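Uncharacterized protein Tm1382 (Thermotoga maritima, PDB 3E57) is a putative Nudix hydrolase of unknown function, whose family typically cleaves diphosphate linkages in nucleoside diphosphates attached to various other groups. Local coordinates at residues E59-K67 against N145-V154; Q68-M76 against F119-V127. All coordinates share one frame; numbering follows the deposited sequence.

Contact 1 of 2, residues E59-K67 against N145-V154; sequences EAEYDETTK and NSSTTEVSRV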
loop_
_atom_site.group_PDB
_atom_site.type_symbol
_atom_site.label_atom_id
_atom_site.label_comp_id
_atom_site.label_asym_id
_atom_site.label_seq_id
_atom_site.Cartn_x
_atom_site.Cartn_y
_atom_site.Cartn_z
ATOM N N GLU B 59 -24.037 12.774 2.480
ATOM C CA GLU B 59 -24.145 12.110 3.778
ATOM C C GLU B 59 -23.173 10.926 3.928
ATOM O O GLU B 59 -23.099 10.313 5.000
ATOM C CB GLU B 59 -25.596 11.661 3.998
ATOM C CG GLU B 59 -26.607 12.814 3.878
ATOM C CD GLU B 59 -28.057 12.355 3.868
ATOM O OE1 GLU B 59 -28.390 11.378 4.572
ATOM O OE2 GLU B 59 -28.869 12.988 3.160
ATOM N N ALA B 60 -22.434 10.614 2.862
ATOM C CA ALA B 60 -21.371 9.602 2.909
ATOM C C ALA B 60 -19.988 10.239 3.112
ATOM O O ALA B 60 -19.082 9.604 3.657
ATOM C CB ALA B 60 -21.393 8.757 1.643
ATOM N N GLU B 61 -19.840 11.492 2.677
ATOM C CA GLU B 61 -18.598 12.272 2.844
ATOM C C GLU B 61 -18.148 12.406 4.313
ATOM O O GLU B 61 -16.943 12.486 4.592
ATOM C CB GLU B 61 -18.773 13.659 2.186
ATOM C CG GLU B 61 -17.827 14.792 2.643
ATOM C CD GLU B 61 -16.419 14.695 2.053
ATOM O OE1 GLU B 61 -15.869 15.753 1.658
ATOM O OE2 GLU B 61 -15.862 13.575 1.984
ATOM N N TYR B 62 -19.110 12.427 5.235
ATOM C CA TYR B 62 -18.843 12.598 6.672
ATOM C C TYR B 62 -18.964 11.290 7.470
ATOM O O TYR B 62 -19.259 11.320 8.670
ATOM C CB TYR B 62 -19.824 13.626 7.261
ATOM C CG TYR B 62 -19.422 15.074 7.076
ATOM C CD1 TYR B 62 -18.897 15.810 8.139
ATOM C CD2 TYR B 62 -19.584 15.716 5.848
ATOM C CE1 TYR B 62 -18.536 17.146 7.983
ATOM C CE2 TYR B 62 -19.223 17.051 5.682
ATOM C CZ TYR B 62 -18.701 17.761 6.754
ATOM O OH TYR B 62 -18.347 19.083 6.600
ATOM N N ASP B 63 -18.737 10.146 6.828
ATOM C CA ASP B 63 -19.009 8.867 7.483
ATOM C C ASP B 63 -17.978 7.795 7.138
ATOM O O ASP B 63 -17.947 7.298 6.007
ATOM C CB ASP B 63 -20.421 8.385 7.116
ATOM C CG ASP B 63 -20.898 7.223 7.981
ATOM O OD1 ASP B 63 -20.299 6.968 9.050
ATOM O OD2 ASP B 63 -21.888 6.566 7.593
ATOM N N GLU B 64 -17.149 7.440 8.124
ATOM C CA GLU B 64 -16.173 6.355 7.979
ATOM C C GLU B 64 -16.783 4.972 8.246
ATOM O O GLU B 64 -16.097 3.958 8.116
ATOM C CB GLU B 64 -14.961 6.582 8.892
ATOM C CG GLU B 64 -14.025 7.682 8.404
ATOM C CD GLU B 64 -12.765 7.825 9.249
ATOM O OE1 GLU B 64 -12.425 6.887 10.007
ATOM O OE2 GLU B 64 -12.105 8.882 9.148
ATOM N N THR B 65 -18.064 4.928 8.610
ATOM C CA THR B 65 -18.801 3.664 8.723
ATOM C C THR B 65 -19.007 3.004 7.361
ATOM O O THR B 65 -19.275 1.803 7.282
ATOM C CB THR B 65 -20.203 3.872 9.343
ATOM O OG1 THR B 65 -20.099 4.666 10.533
ATOM C CG2 THR B 65 -20.849 2.532 9.680
ATOM N N THR B 66 -18.925 3.802 6.297
ATOM C CA THR B 66 -19.068 3.293 4.939
ATOM C C THR B 66 -17.929 3.770 4.038
ATOM O O THR B 66 -17.245 4.766 4.326
ATOM C CB THR B 66 -20.414 3.726 4.312
ATOM O OG1 THR B 66 -20.541 5.152 4.384
ATOM C CG2 THR B 66 -21.592 3.067 5.036
ATOM N N LYS B 67 -17.732 3.037 2.947
ATOM C CA LYS B 67 -16.794 3.432 1.915
ATOM C C LYS B 67 -17.519 3.540 0.577
ATOM O O LYS B 67 -18.286 2.656 0.196
ATOM C CB LYS B 67 -15.609 2.452 1.867
ATOM C CG LYS B 67 -14.675 2.661 3.049
ATOM C CD LYS B 67 -13.434 1.775 3.029
ATOM C CE LYS B 67 -12.298 2.381 3.881
ATOM N NZ LYS B 67 -11.364 3.271 3.069
ATOM N N ASN B 145 -7.075 1.006 -0.969
ATOM C CA ASN B 145 -7.611 1.403 0.316
ATOM C C ASN B 145 -6.513 2.114 1.061
ATOM O O ASN B 145 -5.561 1.486 1.518
ATOM C CB ASN B 145 -8.086 0.174 1.103
ATOM C CG ASN B 145 -8.762 0.532 2.411
ATOM O OD1 ASN B 145 -9.618 1.411 2.455
ATOM N ND2 ASN B 145 -8.389 -0.155 3.485
ATOM N N SER B 146 -6.602 3.436 1.133
ATOM C CA SER B 146 -5.582 4.216 1.826
ATOM C C SER B 146 -6.249 5.140 2.809
ATOM O O SER B 146 -7.373 5.583 2.588
ATOM C CB SER B 146 -4.763 5.039 0.848
ATOM O OG SER B 146 -5.615 5.896 0.136
ATOM N N SER B 147 -5.546 5.434 3.893
ATOM C CA SER B 147 -6.144 6.133 5.002
ATOM C C SER B 147 -5.446 7.460 5.264
ATOM O O SER B 147 -5.633 8.042 6.328
ATOM C CB SER B 147 -6.080 5.260 6.254
ATOM O OG SER B 147 -4.735 5.028 6.632
ATOM N N THR B 148 -4.672 7.954 4.301
ATOM C CA THR B 148 -3.832 9.134 4.545
ATOM C C THR B 148 -4.559 10.493 4.453
ATOM O O THR B 148 -3.979 11.523 4.801
ATOM C CB THR B 148 -2.584 9.144 3.637
ATOM O OG1 THR B 148 -2.968 8.977 2.271
ATOM C CG2 THR B 148 -1.643 8.012 4.029
ATOM N N THR B 149 -5.816 10.504 4.001
ATOM C CA THR B 149 -6.592 11.755 3.923
ATOM C C THR B 149 -8.038 11.514 4.296
ATOM O O THR B 149 -8.492 10.364 4.335
ATOM C CB THR B 149 -6.512 12.424 2.513
ATOM O OG1 THR B 149 -7.158 11.608 1.523
ATOM C CG2 THR B 149 -5.048 12.665 2.096
ATOM N N GLU B 150 -8.756 12.599 4.589
ATOM C CA GLU B 150 -10.186 12.531 4.893
ATOM C C GLU B 150 -10.950 11.839 3.771
ATOM O O GLU B 150 -11.774 10.966 4.020
ATOM C CB GLU B 150 -10.780 13.937 5.074
ATOM C CG GLU B 150 -10.349 14.686 6.325
ATOM C CD GLU B 150 -11.008 16.062 6.423
ATOM O OE1 GLU B 150 -11.179 16.723 5.370
ATOM O OE2 GLU B 150 -11.354 16.487 7.548
ATOM N N VAL B 151 -10.677 12.248 2.539
ATOM C CA VAL B 151 -11.354 11.673 1.382
ATOM C C VAL B 151 -10.964 10.196 1.229
ATOM O O VAL B 151 -11.828 9.340 1.043
ATOM C CB VAL B 151 -11.042 12.468 0.095
ATOM C CG1 VAL B 151 -11.687 11.814 -1.123
ATOM C CG2 VAL B 151 -11.524 13.908 0.235
ATOM N N SER B 152 -9.671 9.903 1.338
ATOM C CA SER B 152 -9.175 8.532 1.198
ATOM C C SER B 152 -9.876 7.551 2.116
ATOM O O SER B 152 -10.262 6.464 1.680
ATOM C CB SER B 152 -7.672 8.479 1.471
ATOM O OG SER B 152 -6.996 9.140 0.432
ATOM N N ARG B 153 -10.061 7.937 3.376
ATOM C CA ARG B 153 -10.641 7.028 4.370
ATOM C C ARG B 153 -12.100 6.633 4.103
ATOM O O ARG B 153 -12.572 5.616 4.635
ATOM C CB ARG B 153 -10.495 7.608 5.779
ATOM C CG ARG B 153 -9.058 7.664 6.245
ATOM C CD ARG B 153 -8.914 8.011 7.719
ATOM N NE ARG B 153 -9.243 9.400 8.050
ATOM C CZ ARG B 153 -8.383 10.420 8.066
ATOM N NH1 ARG B 153 -7.109 10.267 7.715
ATOM N NH2 ARG B 153 -8.816 11.628 8.420
ATOM N N VAL B 154 -12.810 7.419 3.292
ATOM C CA VAL B 154 -14.201 7.114 2.947
ATOM C C VAL B 154 -14.359 6.604 1.512
ATOM O O VAL B 154 -15.479 6.418 1.054
ATOM C CB VAL B 154 -15.139 8.340 3.193
ATOM C CG1 VAL B 154 -14.989 8.840 4.623
ATOM C CG2 VAL B 154 -14.868 9.460 2.204
HETATM O O HOH W 1 -13.914 4.317 6.455
HETATM O O HOH W 2 -8.830 3.730 4.651
#

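Contact 2 of 2, residues Q68-M76 against F119-V127; sequences QVIPYVVIM and FLKGLEREV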
loop_
_atom_site.group_PDB
_atom_site.type_symbol
_atom_site.label_atom_id
_atom_site.label_comp_id
_atom_site.label_asym_id
_atom_site.label_seq_id
_atom_site.Cartn_x
_atom_site.Cartn_y
_atom_site.Cartn_z
ATOM N N GLN B 68 -17.294 4.658 -0.102
ATOM C CA GLN B 68 -17.847 4.921 -1.414
ATOM C C GLN B 68 -17.037 4.162 -2.452
ATOM O O GLN B 68 -15.821 4.307 -2.508
ATOM C CB GLN B 68 -17.789 6.419 -1.700
ATOM C CG GLN B 68 -18.587 7.260 -0.690
ATOM C CD GLN B 68 -18.119 8.689 -0.614
ATOM O OE1 GLN B 68 -18.013 9.372 -1.630
ATOM N NE2 GLN B 68 -17.844 9.158 0.597
ATOM N N VAL B 69 -17.703 3.341 -3.257
ATOM C CA VAL B 69 -17.017 2.563 -4.289
ATOM C C VAL B 69 -16.723 3.433 -5.511
ATOM O O VAL B 69 -17.643 3.942 -6.165
ATOM C CB VAL B 69 -17.837 1.344 -4.691
ATOM C CG1 VAL B 69 -17.176 0.618 -5.857
ATOM C CG2 VAL B 69 -18.012 0.435 -3.489
ATOM N N ILE B 70 -15.429 3.597 -5.796
ATOM C CA ILE B 70 -14.942 4.477 -6.846
ATOM C C ILE B 70 -14.228 3.653 -7.923
ATOM O O ILE B 70 -13.092 3.212 -7.708
ATOM C CB ILE B 70 -13.942 5.527 -6.274
ATOM C CG1 ILE B 70 -14.545 6.275 -5.078
ATOM C CG2 ILE B 70 -13.524 6.522 -7.352
ATOM C CD1 ILE B 70 -15.786 7.081 -5.413
ATOM N N PRO B 71 -14.886 3.421 -9.073
ATOM C CA PRO B 71 -14.129 2.902 -10.202
ATOM C C PRO B 71 -13.029 3.898 -10.566
ATOM O O PRO B 71 -13.276 5.099 -10.557
ATOM C CB PRO B 71 -15.183 2.787 -11.312
ATOM C CG PRO B 71 -16.297 3.698 -10.888
ATOM C CD PRO B 71 -16.316 3.579 -9.409
ATOM N N TYR B 72 -11.827 3.402 -10.836
ATOM C CA TYR B 72 -10.637 4.237 -11.018
ATOM C C TYR B 72 -9.813 3.639 -12.158
ATOM O O TYR B 72 -9.223 2.561 -12.013
ATOM C CB TYR B 72 -9.829 4.268 -9.725
ATOM C CG TYR B 72 -8.781 5.359 -9.662
ATOM C CD1 TYR B 72 -9.152 6.700 -9.545
ATOM C CD2 TYR B 72 -7.430 5.062 -9.691
ATOM C CE1 TYR B 72 -8.207 7.704 -9.482
ATOM C CE2 TYR B 72 -6.474 6.082 -9.617
ATOM C CZ TYR B 72 -6.878 7.398 -9.513
ATOM O OH TYR B 72 -5.919 8.407 -9.439
ATOM N N VAL B 73 -9.797 4.321 -13.295
ATOM C CA VAL B 73 -9.275 3.747 -14.516
ATOM C C VAL B 73 -8.036 4.489 -14.982
ATOM O O VAL B 73 -8.062 5.704 -15.179
ATOM C CB VAL B 73 -10.334 3.777 -15.639
ATOM C CG1 VAL B 73 -9.803 3.060 -16.880
ATOM C CG2 VAL B 73 -11.643 3.143 -15.154
ATOM N N VAL B 74 -6.956 3.737 -15.151
ATOM C CA VAL B 74 -5.743 4.228 -15.754
ATOM C C VAL B 74 -5.811 3.846 -17.229
ATOM O O VAL B 74 -6.108 2.691 -17.563
ATOM C CB VAL B 74 -4.515 3.572 -15.109
ATOM C CG1 VAL B 74 -3.241 3.980 -15.856
ATOM C CG2 VAL B 74 -4.435 3.947 -13.624
ATOM N N ILE B 75 -5.559 4.814 -18.100
ATOM C CA ILE B 75 -5.704 4.620 -19.536
ATOM C C ILE B 75 -4.331 4.515 -20.169
ATOM O O ILE B 75 -3.474 5.354 -19.909
ATOM C CB ILE B 75 -6.502 5.791 -20.163
ATOM C CG1 ILE B 75 -7.962 5.706 -19.725
ATOM C CG2 ILE B 75 -6.408 5.774 -21.695
ATOM C CD1 ILE B 75 -8.753 6.926 -20.048
ATOM N N MET B 76 -4.122 3.470 -20.977
ATOM C CA MET B 76 -2.922 3.350 -21.799
ATOM C C MET B 76 -3.262 3.302 -23.285
ATOM O O MET B 76 -4.132 2.532 -23.691
ATOM C CB MET B 76 -2.140 2.094 -21.441
ATOM C CG MET B 76 -1.282 2.247 -20.195
ATOM S SD MET B 76 -0.145 0.871 -20.008
ATOM C CE MET B 76 1.222 1.369 -21.065
ATOM N N PHE B 119 -22.395 -0.630 -11.101
ATOM C CA PHE B 119 -20.934 -0.503 -11.103
ATOM C C PHE B 119 -20.398 -0.545 -12.526
ATOM O O PHE B 119 -19.679 0.359 -12.952
ATOM C CB PHE B 119 -20.277 -1.607 -10.273
ATOM C CG PHE B 119 -18.765 -1.529 -10.254
ATOM C CD1 PHE B 119 -18.105 -0.812 -9.267
ATOM C CD2 PHE B 119 -18.015 -2.158 -11.239
ATOM C CE1 PHE B 119 -16.717 -0.728 -9.258
ATOM C CE2 PHE B 119 -16.628 -2.075 -11.246
ATOM C CZ PHE B 119 -15.976 -1.362 -10.241
ATOM N N LEU B 120 -20.776 -1.584 -13.265
ATOM C CA LEU B 120 -20.246 -1.790 -14.605
ATOM C C LEU B 120 -20.609 -0.651 -15.564
ATOM O O LEU B 120 -19.751 -0.173 -16.306
ATOM C CB LEU B 120 -20.677 -3.157 -15.150
ATOM C CG LEU B 120 -20.051 -4.344 -14.397
ATOM C CD1 LEU B 120 -20.605 -5.672 -14.891
ATOM C CD2 LEU B 120 -18.536 -4.329 -14.509
ATOM N N LYS B 121 -21.855 -0.189 -15.531
ATOM C CA LYS B 121 -22.257 0.947 -16.376
ATOM C C LYS B 121 -21.663 2.264 -15.872
ATOM O O LYS B 121 -21.188 3.077 -16.669
ATOM C CB LYS B 121 -23.780 1.039 -16.517
ATOM C CG LYS B 121 -24.311 0.132 -17.621
ATOM C CD LYS B 121 -25.771 0.394 -17.937
ATOM C CE LYS B 121 -26.392 -0.753 -18.743
ATOM N NZ LYS B 121 -26.207 -2.091 -18.096
ATOM N N GLY B 122 -21.669 2.457 -14.554
ATOM C CA GLY B 122 -21.058 3.638 -13.939
ATOM C C GLY B 122 -19.568 3.760 -14.224
ATOM O O GLY B 122 -19.064 4.858 -14.449
ATOM N N LEU B 123 -18.875 2.624 -14.216
ATOM C CA LEU B 123 -17.470 2.543 -14.638
ATOM C C LEU B 123 -17.277 3.123 -16.045
ATOM O O LEU B 123 -16.421 3.983 -16.254
ATOM C CB LEU B 123 -17.007 1.080 -14.583
ATOM C CG LEU B 123 -15.662 0.642 -15.176
ATOM C CD1 LEU B 123 -14.523 1.246 -14.419
ATOM C CD2 LEU B 123 -15.563 -0.895 -15.189
ATOM N N GLU B 124 -18.084 2.655 -16.999
ATOM C CA GLU B 124 -18.055 3.159 -18.375
ATOM C C GLU B 124 -18.425 4.654 -18.439
ATOM O O GLU B 124 -17.709 5.455 -19.045
ATOM C CB GLU B 124 -19.011 2.332 -19.253
ATOM C CG GLU B 124 -19.021 2.722 -20.729
ATOM C CD GLU B 124 -20.143 2.060 -21.526
ATOM O OE1 GLU B 124 -20.902 1.236 -20.959
ATOM O OE2 GLU B 124 -20.265 2.375 -22.735
ATOM N N ARG B 125 -19.540 5.017 -17.809
ATOM C CA ARG B 125 -20.013 6.402 -17.791
ATOM C C ARG B 125 -18.967 7.359 -17.217
ATOM O O ARG B 125 -18.604 8.356 -17.850
ATOM C CB ARG B 125 -21.299 6.504 -16.966
ATOM C CG ARG B 125 -21.800 7.934 -16.756
ATOM C CD ARG B 125 -22.968 7.997 -15.787
ATOM N NE ARG B 125 -22.661 7.380 -14.500
ATOM C CZ ARG B 125 -21.883 7.920 -13.563
ATOM N NH1 ARG B 125 -21.297 9.093 -13.747
ATOM N NH2 ARG B 125 -21.679 7.276 -12.428
ATOM N N GLU B 126 -18.512 7.039 -16.007
ATOM C CA GLU B 126 -17.462 7.765 -15.291
ATOM C C GLU B 126 -16.308 8.170 -16.215
ATOM O O GLU B 126 -15.924 9.339 -16.266
ATOM C CB GLU B 126 -16.957 6.862 -14.155
ATOM C CG GLU B 126 -15.863 7.402 -13.265
ATOM C CD GLU B 126 -14.467 7.089 -13.757
ATOM O OE1 GLU B 126 -14.016 5.916 -13.655
ATOM O OE2 GLU B 126 -13.816 8.037 -14.236
ATOM N N VAL B 127 -15.771 7.192 -16.943
ATOM C CA VAL B 127 -14.667 7.420 -17.877
ATOM C C VAL B 127 -15.099 8.302 -19.058
ATOM O O VAL B 127 -14.408 9.254 -19.403
ATOM C CB VAL B 127 -14.083 6.078 -18.389
ATOM C CG1 VAL B 127 -13.101 6.299 -19.547
ATOM C CG2 VAL B 127 -13.405 5.327 -17.242
#

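Contact 1 of 2, residues E59-K67 against N145-V154
Charge carries the outer part of this contact, where Glu64 and Arg153 form a salt bridge with NE 3.1 Å from OE2. The arginine meets the oxygen in its guanidinium plane, at the edge, whereas OE2 receives it from above the carboxylate plane; the two planes stand 60° apart. NH1 also donates to Ser147 O, fixing the rotation of the guanidinium. A leucine in place of Arg153 would probably leave Glu64 without its opposite charge and Ser147 O without this donor. Among the other polar contacts, the buried Lys67 reaches across to the other segment. Its chain, extended to CE, bends at chi4 (-92°) and brings NZ to Asn145 OD1 at 2.6 Å, nearly in line with the C=O bond. Arg153 O, 3.1 Å from Lys67 NZ, accepts a weak bond. One water bridges Glu64 O and Arg153 O. Val154 supplies the van der Waals contact: its CG1 packs 4.1 Å from Glu64 CG and 3.6 Å from the backbone Asp63 O. Val154 O takes a CA-H...O contact from Lys67 CA at 3.4 Å. Asp63 OD1 accepts from Thr65 N in an Asx turn, which shapes the loop just before the strand. The arrangement belongs to the start of an inner strand of the mixed sheet, consistent with a Nudix fold: the short helical turn 150-153 links antiparallel strands 131-145 and 155-163, and the latter runs parallel to strand 66-77.

Contact 2 of 2, residues Q68-M76 against F119-V127
Leu123 and Phe119 reach strand 68-76 through similar first torsions: with chi1 at 170° and 179°, each places CG anti to the backbone N, and the end of each side chain comes nearer the strand than its first bond suggests. Leu123 CD1 sits against two residues at once, 3.5 Å from Pro71 CB and 3.5 Å from Val73 CG2. The Phe119 ring meets Val69 with its edge, CE1 lying 3.7 Å from CG1 near the ring plane. Farther along, Val73 CG2 and Val127 CG2 are 3.5 Å apart, closer than usual for two carbons, which marks a tight point; Ile75 CD1 approaches Val127 CG1 more loosely at 4.4 Å. On the strand, Val69, Pro71, Val73 and Ile75 direct their first side-chain bonds toward the helix, while Ile70 and Tyr72 direct theirs away, Tyr72 meeting Trp195 edge-to-face. This alternation, with helix and strand axes 8.6 Å apart at closest approach and crossing at -50°, is that of a helix laid on a mixed sheet, as in the alpha/beta/alpha Nudix fold. The sequence REVNEE, beginning at Arg125, matches the REUxEE core of the Nudix signature, so the same packing seats the helix that carries it. Within that sequence Arg125 is held by salt bridges to Asp111 and Glu129. Glu126 bends at chi2 and brings OE1 to 3.3 Å from Pro71 O; both are acceptors and no hydrogen bond joins them. Glu126 OE1 also lies 3.9 Å from Val73 CG2. On this same face of the strand, helix 41-51 extends the apolar layer: its Leu48 touches both Val69 and Phe119, and Phe44 meets the Phe119 ring edge-to-face.

How the contacts relate
Strand 66-77 belongs to both contacts: its first residues and the loop before them serve contact 1, and residues 68-76 lie under helix 115-130 in contact 2. The two centres are about 18 Å apart, the second much nearer the centre of the chain. Along the sequence both segments of contact 2 fall between the two segments of contact 1, since helix 115-130 precedes strand 131-145 and the turn 150-153. The contacts meet directly where Val154 O lies 2.8 Å from Gln68 N, a probable hydrogen bond. One strand of the mixed sheet thus ties a partly exposed loop region to the helix whose sequence matches the REUxEE core of the Nudix signature.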